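PDB 1QLW: esterase from Alcaligenes sp., which hydrolyses carboxylic esters as a bacterial esterase of the alpha/beta hydrolase fold. Local coordinates for residues Tyr100-Ser105 against Asn184-Asn189; Phe21-Arg26 against Met50-Gln55; Ser105-Ser110 against Val173-Gly178. One frame throughout, in Å; residues are numbered along the deposited sequence.

Contact 1: residues Tyr100-Ser105 against Asn184-Asn189; sequences YVIDQS and NPTVAN
Thr-186, in the first turn of helix 185-197, meets Ser-105 in the segment that follows strand 99-103. Its OG1 accepts a hydrogen bond from the backbone N of Ser-105, with 3.0 Å between Thr-186 OG1 and Ser-105 N. The bond is bent, with 142° at the hydrogen. The two branches of Thr-186 divide the work. OG1 lies beside its own backbone N (chi1 -57°), which brings it up to Ser-105. CG2 of Thr-186 takes the other direction and touches CD1 of Ile-102 at 3.8 Å. Gln-104 crosses Thr-186 at about a right angle, and CB of Gln-104 lies 3.4 Å from Thr-186 OG1. Here packing is tight, with an apolar contact at one branch of the threonine and a polar one at the other.

The side of Pro-185 is looser and partly exposed. CB of Pro-185 rests 3.7 Å from Ser-105 OG, without a polar bond.

The polar tips find their main partners outside the two segments. OG of Ser-105 and ND2 of Asn-189 are both hydrogen-bonded to the carbonyl O of Asp-48, on strand 43-57. Ser-105 OG and Asn-189 ND2 lie 3.2 Å apart. OE1 of Gln-104 is held by the hydroxyl of Tyr-211, and NE2 by Gln-207.

Across the interface, one side-chain oxygen thus satisfies a buried backbone N-H. The shared acceptor Asp-48 O ties both segments to strand 43-57. The first turns of helix 185-197 are therefore joined to the sheet by polar bonds as well as by apolar contact.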
loop_
_atom_site.group_PDB
_atom_site.type_symbol
_atom_site.label_atom_id
_atom_site.label_comp_id
_atom_site.label_asym_id
_atom_site.label_seq_id
_atom_site.Cartn_x
_atom_site.Cartn_y
_atom_site.Cartn_z
ATOM N N TYR A 100 -7.730 -5.991 -10.242
ATOM C CA TYR A 100 -7.839 -6.042 -8.778
ATOM C C TYR A 100 -6.428 -6.326 -8.273
ATOM O O TYR A 100 -5.945 -7.439 -8.469
ATOM C CB TYR A 100 -8.854 -7.078 -8.318
ATOM C CG TYR A 100 -10.275 -6.671 -8.613
ATOM C CD1 TYR A 100 -10.797 -6.688 -9.893
ATOM C CD2 TYR A 100 -11.117 -6.223 -7.603
ATOM C CE1 TYR A 100 -12.070 -6.232 -10.166
ATOM C CE2 TYR A 100 -12.404 -5.798 -7.856
ATOM C CZ TYR A 100 -12.882 -5.794 -9.140
ATOM O OH TYR A 100 -14.151 -5.364 -9.417
ATOM N N VAL A 101 -5.759 -5.328 -7.731
ATOM C CA VAL A 101 -4.349 -5.442 -7.338
ATOM C C VAL A 101 -4.307 -5.497 -5.819
ATOM O O VAL A 101 -4.717 -4.537 -5.147
ATOM C CB VAL A 101 -3.506 -4.283 -7.878
ATOM C CG1 VAL A 101 -2.062 -4.414 -7.392
ATOM C CG2 VAL A 101 -3.541 -4.206 -9.403
ATOM N N ILE A 102 -3.807 -6.604 -5.285
ATOM C CA ILE A 102 -3.826 -6.830 -3.848
ATOM C C ILE A 102 -2.492 -6.512 -3.191
ATOM O O ILE A 102 -1.444 -6.471 -3.836
ATOM C CB ILE A 102 -4.253 -8.276 -3.503
ATOM C CG1 ILE A 102 -3.195 -9.318 -3.839
ATOM C CG2 ILE A 102 -5.574 -8.602 -4.191
ATOM C CD1 ILE A 102 -2.904 -10.378 -2.855
ATOM N N ASP A 103 -2.563 -6.299 -1.866
ATOM C CA ASP A 103 -1.409 -6.531 -1.002
ATOM C C ASP A 103 -1.735 -7.806 -0.210
ATOM O O ASP A 103 -2.804 -7.907 0.386
ATOM C CB ASP A 103 -1.096 -5.399 -0.031
ATOM C CG ASP A 103 -0.462 -4.192 -0.707
ATOM O OD1 ASP A 103 0.039 -4.334 -1.856
ATOM O OD2 ASP A 103 -0.377 -3.121 -0.055
ATOM N N GLN A 104 -0.805 -8.764 -0.245
ATOM C CA GLN A 104 -1.012 -9.997 0.500
ATOM C C GLN A 104 -1.334 -9.715 1.962
ATOM O O GLN A 104 -0.887 -8.712 2.527
ATOM C CB GLN A 104 0.245 -10.856 0.511
ATOM C CG GLN A 104 0.534 -11.657 -0.744
ATOM C CD GLN A 104 1.682 -12.618 -0.534
ATOM O OE1 GLN A 104 1.763 -13.269 0.523
ATOM N NE2 GLN A 104 2.581 -12.722 -1.494
ATOM N N SER A 105 -2.054 -10.639 2.579
ATOM C CA SER A 105 -2.212 -10.584 4.030
ATOM C C SER A 105 -0.835 -10.398 4.665
ATOM O O SER A 105 0.144 -11.039 4.271
ATOM C CB SER A 105 -2.831 -11.890 4.505
ATOM O OG SER A 105 -4.132 -12.076 3.992
ATOM N N ASN A 184 -1.007 -19.593 3.230
ATOM C CA ASN A 184 -1.038 -18.208 3.705
ATOM C C ASN A 184 -2.473 -17.726 3.703
ATOM O O ASN A 184 -3.262 -18.108 2.845
ATOM C CB ASN A 184 -0.166 -17.394 2.734
ATOM C CG ASN A 184 0.004 -15.957 3.188
ATOM O OD1 ASN A 184 0.943 -15.654 3.960
ATOM N ND2 ASN A 184 -0.868 -15.110 2.751
ATOM N N PRO A 185 -2.848 -16.832 4.612
ATOM C CA PRO A 185 -4.201 -16.282 4.654
ATOM C C PRO A 185 -4.665 -15.635 3.370
ATOM O O PRO A 185 -5.879 -15.555 3.089
ATOM C CB PRO A 185 -4.164 -15.296 5.828
ATOM C CG PRO A 185 -3.145 -15.890 6.753
ATOM C CD PRO A 185 -2.081 -16.390 5.802
ATOM N N THR A 186 -3.737 -15.184 2.511
ATOM C CA THR A 186 -4.116 -14.655 1.209
ATOM C C THR A 186 -4.937 -15.667 0.422
ATOM O O THR A 186 -5.814 -15.287 -0.349
ATOM C CB THR A 186 -2.858 -14.252 0.418
ATOM O OG1 THR A 186 -2.090 -13.292 1.155
ATOM C CG2 THR A 186 -3.196 -13.659 -0.922
ATOM N N VAL A 187 -4.615 -16.950 0.538
ATOM C CA VAL A 187 -5.301 -17.988 -0.236
ATOM C C VAL A 187 -6.791 -17.997 -0.001
ATOM O O VAL A 187 -7.579 -17.964 -0.963
ATOM C CB VAL A 187 -4.649 -19.346 0.092
ATOM C CG1 VAL A 187 -5.481 -20.494 -0.478
ATOM C CG2 VAL A 187 -3.228 -19.386 -0.473
ATOM N N ALA A 188 -7.233 -18.042 1.269
ATOM C CA ALA A 188 -8.655 -18.006 1.541
ATOM C C ALA A 188 -9.274 -16.685 1.101
ATOM O O ALA A 188 -10.413 -16.635 0.647
ATOM C CB ALA A 188 -8.916 -18.207 3.020
ATOM N N ASN A 189 -8.543 -15.583 1.262
ATOM C CA ASN A 189 -9.054 -14.283 0.838
ATOM C C ASN A 189 -9.235 -14.210 -0.669
ATOM O O ASN A 189 -10.183 -13.573 -1.141
ATOM C CB ASN A 189 -8.147 -13.171 1.355
ATOM C CG ASN A 189 -8.288 -13.007 2.860
ATOM O OD1 ASN A 189 -9.360 -13.229 3.407
ATOM N ND2 ASN A 189 -7.202 -12.601 3.493
#

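Contact 2: residues Phe21-Arg26 against Met50-Gln55; sequences FFVGGR and MYVRYQ
The carbonyl O of Phe-21 accepts a hydrogen bond from the backbone N of Val-52, with 2.8 Å between Phe-21 O and Val-52 N. The return bond runs from Phe-21 N to Val-52 O at 2.9 Å. Val-23 and Met-50 form a second hydrogen-bonded pair, joined in both directions. Between them, Phe-22 and Tyr-51 make the non-hydrogen-bonded pair. Met-50 O is met twice: Val-23 N donates to it, and the CA-H of Phe-22 approaches, with Phe-22 CA 3.2 Å from Met-50 O.

Phe-21, Val-23, Met-50 and Val-52 share one face of the sheet. CG of Phe-21 stands between its backbone N and carbonyl carbon (chi1 58°). This lays the ring alongside Val-52, with Val-52 CB over its face. The contact is CH-pi, with Val-52 CB 4.1 Å from the centroid of the Phe-21 ring. At the rim, CE1 of Phe-21 comes within 3.6 Å of CD2 of Tyr-54. These two rings meet rim to rim, with planes 47° apart. CG2 of Val-23 closes on CG2 of Val-52 at 3.9 Å, while the bent end of Met-50 brings its CE alongside Val-23. Helix 185-197 packs on this face through Leu-193 and Asn-189.

Phe-22 and Tyr-51 occupy the other face. CE2 of Phe-22 rests 3.6 Å from CB of Tyr-51, and the rings are set obliquely. This side meets the second subunit: Phe-22 packs on its Gln-170, and the hydroxyl of Tyr-51 is hydrogen-bonded to its Glu-79.

This antiparallel pairing of strands 13-23 and 43-57 fits the N-terminal strands of the alpha/beta hydrolase fold, which precede the parallel part of the sheet.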
loop_
_atom_site.group_PDB
_atom_site.type_symbol
_atom_site.label_atom_id
_atom_site.label_comp_id
_atom_site.label_asym_id
_atom_site.label_seq_id
_atom_site.Cartn_x
_atom_site.Cartn_y
_atom_site.Cartn_z
ATOM N N PHE A 21 -10.990 -1.759 -1.179
ATOM C CA PHE A 21 -11.730 -2.423 -0.113
ATOM C C PHE A 21 -10.812 -3.508 0.465
ATOM O O PHE A 21 -9.725 -3.744 -0.074
ATOM C CB PHE A 21 -13.054 -3.009 -0.586
ATOM C CG PHE A 21 -12.970 -4.006 -1.702
ATOM C CD1 PHE A 21 -12.985 -3.608 -3.032
ATOM C CD2 PHE A 21 -12.841 -5.359 -1.453
ATOM C CE1 PHE A 21 -12.936 -4.528 -4.065
ATOM C CE2 PHE A 21 -12.767 -6.297 -2.471
ATOM C CZ PHE A 21 -12.819 -5.871 -3.777
ATOM N N PHE A 22 -11.290 -4.146 1.521
ATOM C CA PHE A 22 -10.558 -5.249 2.109
ATOM C C PHE A 22 -11.395 -6.509 2.077
ATOM O O PHE A 22 -12.630 -6.475 2.106
ATOM C CB PHE A 22 -10.202 -4.969 3.588
ATOM C CG PHE A 22 -9.067 -3.986 3.679
ATOM C CD1 PHE A 22 -9.271 -2.617 3.538
ATOM C CD2 PHE A 22 -7.768 -4.432 3.893
ATOM C CE1 PHE A 22 -8.196 -1.751 3.575
ATOM C CE2 PHE A 22 -6.704 -3.564 3.963
ATOM C CZ PHE A 22 -6.919 -2.209 3.797
ATOM N N VAL A 23 -10.706 -7.646 2.028
ATOM C CA VAL A 23 -11.334 -8.952 2.086
ATOM C C VAL A 23 -10.830 -9.678 3.334
ATOM O O VAL A 23 -9.637 -9.740 3.616
ATOM C CB VAL A 23 -10.951 -9.792 0.852
ATOM C CG1 VAL A 23 -11.500 -11.195 0.965
ATOM C CG2 VAL A 23 -11.430 -9.061 -0.394
ATOM N N GLY A 24 -11.778 -10.248 4.082
ATOM C CA GLY A 24 -11.419 -11.135 5.168
ATOM C C GLY A 24 -10.929 -10.426 6.416
ATOM O O GLY A 24 -11.284 -9.286 6.730
ATOM N N GLY A 25 -10.120 -11.165 7.164
ATOM C CA GLY A 25 -9.635 -10.723 8.473
ATOM C C GLY A 25 -10.291 -11.537 9.590
ATOM O O GLY A 25 -11.333 -12.166 9.443
ATOM N N ARG A 26 -9.590 -11.531 10.718
ATOM C CA ARG A 26 -10.045 -12.151 11.954
ATOM C C ARG A 26 -9.747 -11.171 13.087
ATOM O O ARG A 26 -8.776 -10.412 13.025
ATOM C CB ARG A 26 -9.324 -13.486 12.186
ATOM C CG ARG A 26 -7.842 -13.467 12.439
ATOM C CD ARG A 26 -7.207 -14.866 12.525
ATOM N NE ARG A 26 -5.757 -14.743 12.690
ATOM C CZ ARG A 26 -5.069 -14.756 13.813
ATOM N NH1 ARG A 26 -5.724 -14.969 14.950
ATOM N NH2 ARG A 26 -3.766 -14.518 13.828
ATOM N N MET A 50 -7.010 -8.602 3.565
ATOM C CA MET A 50 -6.265 -8.354 2.324
ATOM C C MET A 50 -6.757 -7.071 1.661
ATOM O O MET A 50 -7.951 -6.977 1.307
ATOM C CB MET A 50 -6.460 -9.553 1.385
ATOM C CG MET A 50 -5.814 -9.395 0.019
ATOM S SD MET A 50 -6.037 -10.875 -0.992
ATOM C CE MET A 50 -7.739 -10.677 -1.540
ATOM N N TYR A 51 -5.863 -6.118 1.466
ATOM C CA TYR A 51 -6.146 -4.889 0.719
ATOM C C TYR A 51 -6.321 -5.187 -0.763
ATOM O O TYR A 51 -5.528 -5.927 -1.356
ATOM C CB TYR A 51 -4.950 -3.953 0.869
ATOM C CG TYR A 51 -5.002 -2.689 0.033
ATOM C CD1 TYR A 51 -5.873 -1.644 0.361
ATOM C CD2 TYR A 51 -4.188 -2.535 -1.071
ATOM C CE1 TYR A 51 -5.909 -0.494 -0.401
ATOM C CE2 TYR A 51 -4.222 -1.376 -1.829
ATOM C CZ TYR A 51 -5.077 -0.341 -1.477
ATOM O OH TYR A 51 -5.049 0.806 -2.247
ATOM N N VAL A 52 -7.331 -4.568 -1.361
ATOM C CA VAL A 52 -7.628 -4.705 -2.774
ATOM C C VAL A 52 -7.887 -3.326 -3.380
ATOM O O VAL A 52 -8.786 -2.616 -2.918
ATOM C CB VAL A 52 -8.861 -5.595 -3.024
ATOM C CG1 VAL A 52 -9.051 -5.827 -4.519
ATOM C CG2 VAL A 52 -8.763 -6.919 -2.268
ATOM N N ARG A 53 -7.152 -2.969 -4.424
ATOM C CA ARG A 53 -7.383 -1.741 -5.188
ATOM C C ARG A 53 -7.903 -2.161 -6.551
ATOM O O ARG A 53 -7.270 -2.988 -7.221
ATOM C CB ARG A 53 -6.090 -0.948 -5.351
ATOM C CG ARG A 53 -6.237 0.296 -6.214
ATOM C CD ARG A 53 -7.076 1.329 -5.559
ATOM N NE ARG A 53 -6.912 2.623 -6.217
ATOM C CZ ARG A 53 -7.630 3.694 -5.925
ATOM N NH1 ARG A 53 -8.554 3.541 -4.987
ATOM N NH2 ARG A 53 -7.438 4.859 -6.530
ATOM N N TYR A 54 -9.043 -1.641 -6.986
ATOM C CA TYR A 54 -9.640 -2.014 -8.265
ATOM C C TYR A 54 -9.747 -0.791 -9.178
ATOM O O TYR A 54 -9.971 0.351 -8.759
ATOM C CB TYR A 54 -11.011 -2.681 -8.072
ATOM C CG TYR A 54 -12.140 -1.810 -7.583
ATOM C CD1 TYR A 54 -12.944 -1.114 -8.484
ATOM C CD2 TYR A 54 -12.434 -1.681 -6.227
ATOM C CE1 TYR A 54 -13.986 -0.317 -8.048
ATOM C CE2 TYR A 54 -13.485 -0.883 -5.801
ATOM C CZ TYR A 54 -14.254 -0.188 -6.703
ATOM O OH TYR A 54 -15.270 0.619 -6.245
ATOM N N GLN A 55 -9.597 -1.076 -10.473
ATOM C CA GLN A 55 -9.808 -0.094 -11.532
ATOM C C GLN A 55 -10.592 -0.807 -12.629
ATOM O O GLN A 55 -10.249 -1.927 -13.008
ATOM C CB GLN A 55 -8.496 0.504 -12.006
ATOM C CG GLN A 55 -7.901 1.420 -10.944
ATOM C CD GLN A 55 -6.754 2.295 -11.319
ATOM O OE1 GLN A 55 -6.841 3.528 -11.384
ATOM N NE2 GLN A 55 -5.637 1.640 -11.555
#

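Contact 3: residues Ser105-Ser110 against Val173-Gly178; sequences SGRGRS and VPDWLG
Arg-107 reaches across to Asp-175, and its side chain carries most of the contact. From CB the chain starts anti to the backbone N (chi1 -165°). It turns about the CB-CG and CG-CD bonds, which brings one face of the guanidinium under OD2 of Asp-175. Arg-107 CD lies against segment 173-178, 3.6 Å from Pro-174 O and 3.7 Å from CG2 of Val-173. Arg-107 NE donates to a water at 2.9 Å. That water also accepts from Trp-176 N and lies 2.8 Å from Gly-106 O, to which it can donate. Arg-107 NH2 forms a salt bridge with OD1 of Asp-175 at 2.9 Å. The carboxylate is not coplanar with the guanidinium: the planes stand 47° apart. NH1 turns to the carbonyls of Gly-70 and Leu-73.

Asp-175 is itself held in place. OD1 of Asp-175 accepts a hydrogen bond from Leu-177 N at 2.9 Å, closing an Asx turn. Gln-207 braces the pair, giving NE2 to OD2 of Asp-175 and taking NH2 of Arg-107 on its OE1. The nearby positive charge would probably stabilise the buried carboxylate.

The contact joins two loops. Segment 105-110, with its type II' turn from Arg-107 to Ser-110, leads from strand 99-103 to helix 115-121. Segment 173-178 lies between helices 165-171 and 185-197.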
loop_
_atom_site.group_PDB
_atom_site.type_symbol
_atom_site.label_atom_id
_atom_site.label_comp_id
_atom_site.label_asym_id
_atom_site.label_seq_id
_atom_site.Cartn_x
_atom_site.Cartn_y
_atom_site.Cartn_z
ATOM N N SER A 105 -2.054 -10.639 2.579
ATOM C CA SER A 105 -2.212 -10.584 4.030
ATOM C C SER A 105 -0.835 -10.398 4.665
ATOM O O SER A 105 0.144 -11.039 4.271
ATOM C CB SER A 105 -2.831 -11.890 4.505
ATOM O OG SER A 105 -4.132 -12.076 3.992
ATOM N N GLY A 106 -0.755 -9.508 5.647
ATOM C CA GLY A 106 0.480 -9.277 6.363
ATOM C C GLY A 106 1.572 -8.599 5.564
ATOM O O GLY A 106 2.742 -8.744 5.924
ATOM N N ARG A 107 1.212 -7.866 4.527
ATOM C CA ARG A 107 2.160 -7.163 3.675
ATOM C C ARG A 107 1.539 -5.821 3.279
ATOM O O ARG A 107 0.343 -5.725 3.069
ATOM C CB ARG A 107 2.476 -7.968 2.402
ATOM C CG ARG A 107 3.693 -7.524 1.622
ATOM C CD ARG A 107 5.023 -8.055 2.139
ATOM N NE ARG A 107 5.018 -9.514 2.233
ATOM C CZ ARG A 107 5.075 -10.341 1.192
ATOM N NH1 ARG A 107 5.303 -9.848 -0.018
ATOM N NH2 ARG A 107 4.872 -11.631 1.382
ATOM N N GLY A 108 2.372 -4.796 3.083
ATOM C CA GLY A 108 1.853 -3.556 2.521
ATOM C C GLY A 108 0.738 -2.989 3.385
ATOM O O GLY A 108 0.889 -2.825 4.612
ATOM N N ARG A 109 -0.367 -2.650 2.731
ATOM C CA ARG A 109 -1.510 -2.058 3.422
ATOM C C ARG A 109 -2.384 -3.040 4.190
ATOM O O ARG A 109 -3.372 -2.611 4.788
ATOM C CB ARG A 109 -2.298 -1.250 2.400
ATOM C CG ARG A 109 -1.515 -0.069 1.871
ATOM C CD ARG A 109 -2.254 0.697 0.811
ATOM N NE ARG A 109 -1.543 1.945 0.518
ATOM C CZ ARG A 109 -2.037 2.907 -0.243
ATOM N NH1 ARG A 109 -3.142 2.710 -0.961
ATOM N NH2 ARG A 109 -1.450 4.099 -0.261
ATOM N N SER A 110 -2.024 -4.322 4.185
ATOM C CA SER A 110 -2.733 -5.398 4.875
ATOM C C SER A 110 -2.094 -5.674 6.229
ATOM O O SER A 110 -0.922 -6.063 6.305
ATOM C CB SER A 110 -2.677 -6.653 4.015
ATOM O OG SER A 110 -3.229 -6.425 2.746
ATOM N N VAL A 173 10.304 -4.703 0.506
ATOM C CA VAL A 173 9.855 -4.576 1.889
ATOM C C VAL A 173 10.093 -5.862 2.654
ATOM O O VAL A 173 10.176 -6.948 2.061
ATOM C CB VAL A 173 8.343 -4.227 1.937
ATOM C CG1 VAL A 173 8.017 -2.912 1.235
ATOM C CG2 VAL A 173 7.479 -5.338 1.356
ATOM N N PRO A 174 10.109 -5.797 3.988
ATOM C CA PRO A 174 10.148 -7.015 4.796
ATOM C C PRO A 174 8.941 -7.898 4.561
ATOM O O PRO A 174 7.835 -7.439 4.282
ATOM C CB PRO A 174 10.178 -6.494 6.233
ATOM C CG PRO A 174 10.805 -5.152 6.111
ATOM C CD PRO A 174 10.265 -4.576 4.820
ATOM N N ASP A 175 9.177 -9.183 4.756
ATOM C CA ASP A 175 8.208 -10.231 4.462
ATOM C C ASP A 175 7.893 -11.016 5.719
ATOM O O ASP A 175 8.800 -11.527 6.379
ATOM C CB ASP A 175 8.788 -11.111 3.356
ATOM C CG ASP A 175 7.757 -11.950 2.666
ATOM O OD1 ASP A 175 6.859 -12.461 3.356
ATOM O OD2 ASP A 175 7.868 -12.104 1.424
ATOM N N TRP A 176 6.597 -11.086 6.053
ATOM C CA TRP A 176 6.098 -11.775 7.226
ATOM C C TRP A 176 5.555 -13.156 6.894
ATOM O O TRP A 176 4.943 -13.779 7.800
ATOM C CB TRP A 176 5.010 -10.902 7.861
ATOM C CG TRP A 176 5.518 -9.664 8.527
ATOM C CD1 TRP A 176 6.244 -8.639 7.995
ATOM C CD2 TRP A 176 5.290 -9.307 9.896
ATOM N NE1 TRP A 176 6.519 -7.696 8.951
ATOM C CE2 TRP A 176 5.953 -8.092 10.128
ATOM C CE3 TRP A 176 4.609 -9.927 10.953
ATOM C CZ2 TRP A 176 5.915 -7.453 11.379
ATOM C CZ3 TRP A 176 4.583 -9.301 12.198
ATOM C CH2 TRP A 176 5.240 -8.100 12.370
ATOM N N LEU A 177 5.823 -13.722 5.735
ATOM C CA LEU A 177 5.279 -15.019 5.350
ATOM C C LEU A 177 5.473 -16.085 6.422
ATOM O O LEU A 177 4.557 -16.861 6.746
ATOM C CB LEU A 177 5.987 -15.515 4.066
ATOM C CG LEU A 177 5.370 -16.768 3.454
ATOM C CD1 LEU A 177 4.184 -16.435 2.588
ATOM C CD2 LEU A 177 6.410 -17.569 2.680
ATOM N N GLY A 178 6.687 -16.149 6.971
ATOM C CA GLY A 178 7.069 -17.197 7.884
ATOM C C GLY A 178 6.408 -17.128 9.235
ATOM O O GLY A 178 6.490 -18.088 10.010
HETATM O O HOH W 1 4.003 -10.868 4.532
#

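How the contacts relate
The contacts cluster along strands 43-57 and 99-103 and the loop that follows. Contact 2 comes first along the chain and closes before the others open. Contact 3 falls within the span bracketed by contact 1, and the two share Ser-105. Centres of contacts 1 and 2 lie about 8 Å apart, those of 1 and 3 about 10 Å, and those of 2 and 3 about 14 Å. Strands 43-57 and 99-103 are neighbours in one sheet, so contacts 1 and 2 are joined by backbone bonds. Ser-110 OG links all three, bonding to Asp-103 O and Tyr-51 N. Each contact also touches the second subunit, so this region connects core and dimer interface.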